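Local coordinates for protein acetyl xylan esterase II (Penicillium purpurogenum, PDB 1G66) that probably hydrolyses the acetyl esters of xylan, as a serine hydrolase of the cutinase family, at residues A[3-8]-A[27-32]; A[23-28]-A[196-201]. All blocks are in the same frame, centred on the assembly; numbering follows the deposited sequence.

How the contacts relate
Both contacts depend on helix 23-32, and their centres lie 10 Å apart on the same side of the chain's centre. Contact 1 sets the later half of this helix against strand 5-10 of the parallel sheet, which precedes it closely in the chain; contact 2 sets its earlier half against helix 190-206, with residues 196-201 coming 168 residues after Gly28. Contact 2 therefore ties the start of the chain to its end. Asn27 and Gly28 belong to both. The two contacts also touch each other: Val7 CG1 lies 3.9 Å from Val26 CG2, and Leu199 CD1 lies 3.9 Å from Val29 N. Strand and both helices thus meet in one hydrophobic layer of this alpha/beta hydrolase-type fold.

Contact 1: residues A[3-8]-A[27-32]; sequences PAIHVF and NGVLSA
Val29 of helix 23-32 packs on strand 5-10, its CG1 methyl 3.7 Å from CG2 of Val7. CG1 of Val29 stands anti to the backbone N (chi1 175°), which carries it off the helix toward the sheet. Val7 meets it with CG2, the methyl anti to its own carbonyl carbon, and the two side chains cross obliquely rather than run alongside. CG1 of Val29 also lies 4.5 Å, a looser fit, from CG2 of Ile5, so one methyl spans two strand residues whose side chains rise from the same face. Beta-branched residues suit such a strand, and Val29 is short enough to bring helix and sheet close together.

This is the strand-to-helix half of a right-handed beta-alpha-beta crossover, strand 5-10, helix 23-32, strand 37-40, whose two strands lie side by side. His6, between Ile5 and Val7, points to the other face, where it stacks with Phe75 and hydrogen-bonds Glu39 and Thr37.

Leu30 is directed along the flank, but its CD2 swings back to within 4.6 Å of Val7 CG2, and the side chain also touches Ala38 of the neighbouring strand. Beyond it the helix runs on through its regular backbone bonding, with Ala32 N 3.1 Å from Gly28 O.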
ATOM      1  N   PRO A   3     -15.037  15.112  -0.157  1.00  7.31           N
ATOM      2  CA  PRO A   3     -13.908  15.985  -0.387  1.00  7.04           C
ATOM      3  C   PRO A   3     -13.392  15.873  -1.822  1.00  6.18           C
ATOM      4  O   PRO A   3     -13.760  14.958  -2.550  1.00  7.38           O
ATOM      5  CB  PRO A   3     -12.837  15.404   0.564  1.00  8.38           C
ATOM      6  CG  PRO A   3     -13.147  13.927   0.519  1.00  9.00           C
ATOM      7  CD  PRO A   3     -14.662  13.858   0.472  1.00  8.55           C
ATOM      8  N   ALA A   4     -12.511  16.746  -2.224  1.00  6.53           N
ATOM      9  CA  ALA A   4     -11.902  16.603  -3.522  1.00  5.93           C
ATOM     10  C   ALA A   4     -10.936  15.429  -3.548  1.00  4.86           C
ATOM     11  O   ALA A   4     -10.770  14.777  -4.596  1.00  5.52           O
ATOM     12  CB  ALA A   4     -11.154  17.880  -3.963  1.00  8.45           C
ATOM     13  N   ILE A   5     -10.276  15.160  -2.428  1.00  5.16           N
ATOM     14  CA  ILE A   5      -9.228  14.161  -2.300  1.00  4.62           C
ATOM     15  C   ILE A   5      -9.468  13.399  -0.991  1.00  4.17           C
ATOM     16  O   ILE A   5      -9.745  13.983   0.061  1.00  4.82           O
ATOM     17  CB  ILE A   5      -7.844  14.828  -2.242  1.00  5.38           C
ATOM     18  CG1 ILE A   5      -7.538  15.530  -3.578  1.00  6.89           C
ATOM     19  CG2 ILE A   5      -6.753  13.832  -1.860  1.00  6.67           C
ATOM     20  CD1 ILE A   5      -6.535  16.620  -3.403  1.00  7.81           C
ATOM     21  N   HIS A   6      -9.312  12.074  -1.077  1.00  4.25           N
ATOM     22  CA  HIS A   6      -9.432  11.230   0.094  1.00  3.88           C
ATOM     23  C   HIS A   6      -8.286  10.213   0.070  1.00  4.16           C
ATOM     24  O   HIS A   6      -7.967   9.663  -0.972  1.00  4.84           O
ATOM     25  CB  HIS A   6     -10.763  10.503   0.106  1.00  4.44           C
ATOM     26  CG  HIS A   6     -11.065   9.721   1.328  1.00  4.44           C
ATOM     27  ND1 HIS A   6     -11.282  10.302   2.570  1.00  5.53           N
ATOM     28  CD2 HIS A   6     -11.261   8.401   1.489  1.00  5.50           C
ATOM     29  CE1 HIS A   6     -11.580   9.332   3.418  1.00  6.32           C
ATOM     30  NE2 HIS A   6     -11.584   8.162   2.809  1.00  5.97           N
ATOM     31  N   VAL A   7      -7.708   9.990   1.240  1.00  4.03           N
ATOM     32  CA  VAL A   7      -6.558   9.114   1.395  1.00  3.97           C
ATOM     33  C   VAL A   7      -6.966   7.934   2.261  1.00  3.86           C
ATOM     34  O   VAL A   7      -7.686   8.061   3.243  1.00  5.35           O
ATOM     35  CB  VAL A   7      -5.408   9.882   2.079  1.00  5.02           C
ATOM     36  CG1 VAL A   7      -4.140   9.047   2.061  1.00  5.52           C
ATOM     37  CG2 VAL A   7      -5.158  11.211   1.449  1.00  5.96           C
ATOM     38  N   PHE A   8      -6.440   6.753   1.871  1.00  3.95           N
ATOM     39  CA  PHE A   8      -6.560   5.542   2.684  1.00  4.10           C
ATOM     40  C   PHE A   8      -5.157   5.143   3.082  1.00  4.04           C
ATOM     41  O   PHE A   8      -4.275   5.068   2.209  1.00  4.66           O
ATOM     42  CB  PHE A   8      -7.143   4.386   1.877  1.00  4.56           C
ATOM     43  CG  PHE A   8      -8.559   4.624   1.382  1.00  4.72           C
ATOM     44  CD1 PHE A   8      -8.784   5.356   0.216  1.00  5.05           C
ATOM     45  CD2 PHE A   8      -9.656   4.121   2.052  1.00  5.94           C
ATOM     46  CE1 PHE A   8     -10.044   5.581  -0.239  1.00  5.63           C
ATOM     47  CE2 PHE A   8     -10.946   4.335   1.591  1.00  6.97           C
ATOM     48  CZ  PHE A   8     -11.134   5.087   0.437  1.00  6.93           C
ATOM     49  N   ASN A  27      -0.194  12.072   6.168  1.00  7.16           N
ATOM     50  CA  ASN A  27      -0.173  13.442   6.708  1.00  8.95           C
ATOM     51  C   ASN A  27       0.416  14.414   5.757  1.00  8.79           C
ATOM     52  O   ASN A  27      -0.010  15.574   5.756  1.00  9.48           O
ATOM     53  CB  ASN A  27       0.621  13.437   7.999  1.00 14.52           C
ATOM     54  CG  ASN A  27       0.069  12.631   9.120  1.00 18.73           C
ATOM     55  OD1 ASN A  27      -1.093  12.262   9.214  1.00 23.60           O
ATOM     56  ND2 ASN A  27       1.004  12.335  10.048  1.00 26.63           N
ATOM     57  N   GLY A  28       1.396  14.030   4.985  1.00  8.59           N
ATOM     58  CA  GLY A  28       1.956  14.902   3.983  1.00  9.12           C
ATOM     59  C   GLY A  28       0.904  15.295   2.952  1.00  7.93           C
ATOM     60  O   GLY A  28       0.828  16.463   2.551  1.00  8.22           O
ATOM     61  N   VAL A  29       0.098  14.317   2.528  1.00  7.02           N
ATOM     62  CA  VAL A  29      -0.943  14.629   1.552  1.00  6.62           C
ATOM     63  C   VAL A  29      -2.001  15.524   2.189  1.00  7.08           C
ATOM     64  O   VAL A  29      -2.411  16.514   1.571  1.00  7.67           O
ATOM     65  CB  VAL A  29      -1.560  13.332   0.994  1.00  7.14           C
ATOM     66  CG1 VAL A  29      -2.724  13.654   0.088  1.00  9.14           C
ATOM     67  CG2 VAL A  29      -0.468  12.537   0.276  1.00  8.46           C
ATOM     68  N   LEU A  30      -2.438  15.195   3.388  1.00  6.85           N
ATOM     69  CA  LEU A  30      -3.469  16.012   4.000  1.00  8.47           C
ATOM     70  C   LEU A  30      -3.020  17.428   4.186  1.00  9.01           C
ATOM     71  O   LEU A  30      -3.812  18.362   4.019  1.00 13.10           O
ATOM     72  CB  LEU A  30      -3.827  15.443   5.359  1.00  8.70           C
ATOM     73  CG  LEU A  30      -4.593  14.117   5.372  1.00  9.85           C
ATOM     74  CD1 LEU A  30      -4.666  13.537   6.759  1.00 14.34           C
ATOM     75  CD2 LEU A  30      -5.963  14.252   4.829  1.00 19.14           C
ATOM     76  N   SER A  31      -1.767  17.644   4.540  1.00  7.45           N
ATOM     77  CA  SER A  31      -1.296  18.990   4.746  1.00  8.61           C
ATOM     78  C   SER A  31      -1.069  19.725   3.424  1.00  7.29           C
ATOM     79  O   SER A  31      -1.153  20.943   3.433  1.00  9.03           O
ATOM     80  CB  SER A  31       0.095  18.928   5.359  0.56 13.78           C
ATOM     81  OG  SER A  31       1.223  18.552   4.597  0.56 17.67           O
ATOM     82  N   ALA A  32      -0.859  19.003   2.335  1.00  6.95           N
ATOM     83  CA  ALA A  32      -0.700  19.608   1.027  1.00  7.29           C
ATOM     84  C   ALA A  32      -2.051  20.020   0.433  1.00  7.57           C
ATOM     85  O   ALA A  32      -2.067  20.822  -0.514  1.00  8.39           O
ATOM     86  CB  ALA A  32       0.003  18.659   0.085  1.00  8.45           C
TER

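Contact 2: residues A[23-28]-A[196-201]; sequences STVVNG and SQALAF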
ATOM      1  N   SER A  23       1.509   6.905   8.289  1.00  4.94           N
ATOM      2  CA  SER A  23       1.107   8.239   8.679  1.00  5.39           C
ATOM      3  C   SER A  23       1.943   9.321   7.994  1.00  5.11           C
ATOM      4  O   SER A  23       1.421  10.376   7.655  1.00  5.80           O
ATOM      5  CB  SER A  23       1.229   8.412  10.187  1.00  6.82           C
ATOM      6  OG  SER A  23       2.576   8.290  10.615  1.00  9.06           O
ATOM      7  N   THR A  24       3.249   9.105   7.806  1.00  5.80           N
ATOM      8  CA  THR A  24       4.082  10.164   7.259  1.00  6.33           C
ATOM      9  C   THR A  24       3.524  10.679   5.958  1.00  5.41           C
ATOM     10  O   THR A  24       3.336  11.895   5.755  1.00  5.87           O
ATOM     11  CB  THR A  24       5.536   9.635   7.070  1.00  8.78           C
ATOM     12  OG1 THR A  24       5.939   9.184   8.368  1.00 10.07           O
ATOM     13  CG2 THR A  24       6.425  10.740   6.598  1.00  9.06           C
ATOM     14  N   VAL A  25       3.264   9.755   5.028  1.00  5.13           N
ATOM     15  CA  VAL A  25       2.761  10.185   3.722  1.00  5.55           C
ATOM     16  C   VAL A  25       1.309  10.592   3.784  1.00  5.42           C
ATOM     17  O   VAL A  25       0.927  11.559   3.119  1.00  6.00           O
ATOM     18  CB  VAL A  25       3.022   9.119   2.680  1.00  6.18           C
ATOM     19  CG1 VAL A  25       2.444   9.472   1.319  1.00  6.83           C
ATOM     20  CG2 VAL A  25       4.540   8.936   2.515  1.00  7.42           C
ATOM     21  N   VAL A  26       0.474   9.870   4.533  1.00  5.05           N
ATOM     22  CA  VAL A  26      -0.897  10.316   4.665  1.00  5.29           C
ATOM     23  C   VAL A  26      -0.966  11.787   5.137  1.00  6.11           C
ATOM     24  O   VAL A  26      -1.669  12.602   4.584  1.00  7.07           O
ATOM     25  CB  VAL A  26      -1.652   9.401   5.624  1.00  5.65           C
ATOM     26  CG1 VAL A  26      -3.030   9.972   5.955  1.00  7.96           C
ATOM     27  CG2 VAL A  26      -1.799   7.998   5.025  1.00  5.91           C
ATOM     28  N   ASN A  27      -0.194  12.072   6.168  1.00  7.16           N
ATOM     29  CA  ASN A  27      -0.173  13.442   6.708  1.00  8.95           C
ATOM     30  C   ASN A  27       0.416  14.414   5.757  1.00  8.79           C
ATOM     31  O   ASN A  27      -0.010  15.574   5.756  1.00  9.48           O
ATOM     32  CB  ASN A  27       0.621  13.437   7.999  1.00 14.52           C
ATOM     33  CG  ASN A  27       0.069  12.631   9.120  1.00 18.73           C
ATOM     34  OD1 ASN A  27      -1.093  12.262   9.214  1.00 23.60           O
ATOM     35  ND2 ASN A  27       1.004  12.335  10.048  1.00 26.63           N
ATOM     36  N   GLY A  28       1.396  14.030   4.985  1.00  8.59           N
ATOM     37  CA  GLY A  28       1.956  14.902   3.983  1.00  9.12           C
ATOM     38  C   GLY A  28       0.904  15.295   2.952  1.00  7.93           C
ATOM     39  O   GLY A  28       0.828  16.463   2.551  1.00  8.22           O
ATOM     40  N   SER A 196       9.201  12.590   0.979  1.00  7.61           N
ATOM     41  CA  SER A 196       9.129  13.732   0.095  1.00  7.97           C
ATOM     42  C   SER A 196       8.963  13.306  -1.365  1.00  7.54           C
ATOM     43  O   SER A 196       8.155  13.907  -2.083  1.00  7.94           O
ATOM     44  CB  SER A 196      10.425  14.551   0.186  0.64  9.87           C
ATOM     45  OG  SER A 196      10.494  15.567  -0.795  0.64  9.98           O
ATOM     46  N   GLN A 197       9.689  12.291  -1.818  1.00  6.48           N
ATOM     47  CA  GLN A 197       9.491  11.747  -3.130  1.00  6.56           C
ATOM     48  C   GLN A 197       8.043  11.303  -3.320  1.00  5.40           C
ATOM     49  O   GLN A 197       7.437  11.555  -4.340  1.00  5.82           O
ATOM     50  CB  GLN A 197      10.387  10.553  -3.454  1.00  6.60           C
ATOM     51  CG  GLN A 197      11.817  10.895  -3.757  1.00  8.88           C
ATOM     52  CD  GLN A 197      12.549   9.724  -4.380  1.00  7.82           C
ATOM     53  OE1 GLN A 197      12.003   9.021  -5.217  1.00  8.42           O
ATOM     54  NE2 GLN A 197      13.786   9.526  -4.003  1.00  9.01           N
ATOM     55  N   ALA A 198       7.536  10.608  -2.311  1.00  5.21           N
ATOM     56  CA  ALA A 198       6.168  10.098  -2.420  1.00  5.08           C
ATOM     57  C   ALA A 198       5.178  11.219  -2.534  1.00  4.95           C
ATOM     58  O   ALA A 198       4.263  11.180  -3.364  1.00  5.26           O
ATOM     59  CB  ALA A 198       5.877   9.208  -1.228  1.00  5.46           C
ATOM     60  N   LEU A 199       5.346  12.246  -1.693  1.00  5.95           N
ATOM     61  CA  LEU A 199       4.434  13.395  -1.767  1.00  5.99           C
ATOM     62  C   LEU A 199       4.546  14.105  -3.114  1.00  5.90           C
ATOM     63  O   LEU A 199       3.540  14.522  -3.682  1.00  6.32           O
ATOM     64  CB  LEU A 199       4.751  14.344  -0.623  1.00  7.62           C
ATOM     65  CG  LEU A 199       3.929  15.622  -0.607  1.00  8.76           C
ATOM     66  CD1 LEU A 199       2.417  15.330  -0.477  1.00  9.61           C
ATOM     67  CD2 LEU A 199       4.397  16.562   0.495  1.00 13.43           C
ATOM     68  N   ALA A 200       5.764  14.237  -3.622  1.00  6.44           N
ATOM     69  CA  ALA A 200       5.928  14.848  -4.932  1.00  6.93           C
ATOM     70  C   ALA A 200       5.181  14.078  -6.002  1.00  6.11           C
ATOM     71  O   ALA A 200       4.557  14.636  -6.901  1.00  6.62           O
ATOM     72  CB  ALA A 200       7.414  14.967  -5.260  1.00  8.52           C
ATOM     73  N   PHE A 201       5.273  12.745  -5.903  1.00  5.76           N
ATOM     74  CA  PHE A 201       4.537  11.944  -6.870  1.00  5.61           C
ATOM     75  C   PHE A 201       3.041  12.147  -6.732  1.00  5.31           C
ATOM     76  O   PHE A 201       2.350  12.348  -7.719  1.00  6.00           O
ATOM     77  CB  PHE A 201       4.902  10.470  -6.659  1.00  5.53           C
ATOM     78  CG  PHE A 201       4.169   9.554  -7.594  1.00  5.17           C
ATOM     79  CD1 PHE A 201       4.483   9.472  -8.920  1.00  6.26           C
ATOM     80  CD2 PHE A 201       3.123   8.749  -7.119  1.00  5.78           C
ATOM     81  CE1 PHE A 201       3.831   8.616  -9.774  1.00  6.71           C
ATOM     82  CE2 PHE A 201       2.462   7.869  -7.961  1.00  5.86           C
ATOM     83  CZ  PHE A 201       2.814   7.804  -9.314  1.00  7.08           C
TER
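Two helices that cover one face of the central sheet meet here, 23-32 from the first beta-alpha-beta unit and 190-206 near the C terminus; the pair is consistent with helices A and F of the alpha/beta hydrolase fold. The contact has an inner and an outer part. On the inner side, close to the strands, Val25 CG2 lies 4.0 Å from CB of Ala198. The valine uses the methyl anti to its carbonyl carbon, while CG1 is anti to the backbone N (chi1 176°). Ala198 has just one methyl to offer, and that small size suits a residue wedged between a helix and the sheet: it also touches Ile129 and Tyr170, and Val25 in turn rests on Val87 and Met131.

Farther out, Leu199 bridges to Gly28. Its CB leaves the helix along the flank, but with CG anti to the backbone N (chi1 177°) the branched end reaches over to the other helix. There CD1 of Leu199 sits 3.6 Å from Gly28 O. CD2 of Leu199 is farther, 4.1 Å from Gly28 O, so both methyls lie against a peptide carbonyl. With no side chain on Gly28, the leucine methyls meet the backbone itself; the CA atoms of Gly28 and Leu199 are 6.4 Å apart.

No hydrogen bond or salt bridge crosses between these segments. Methyl groups, and methyls against backbone, join them, which implies that these two segments are held by apolar, non-directional packing rather than by hydrogen bonds.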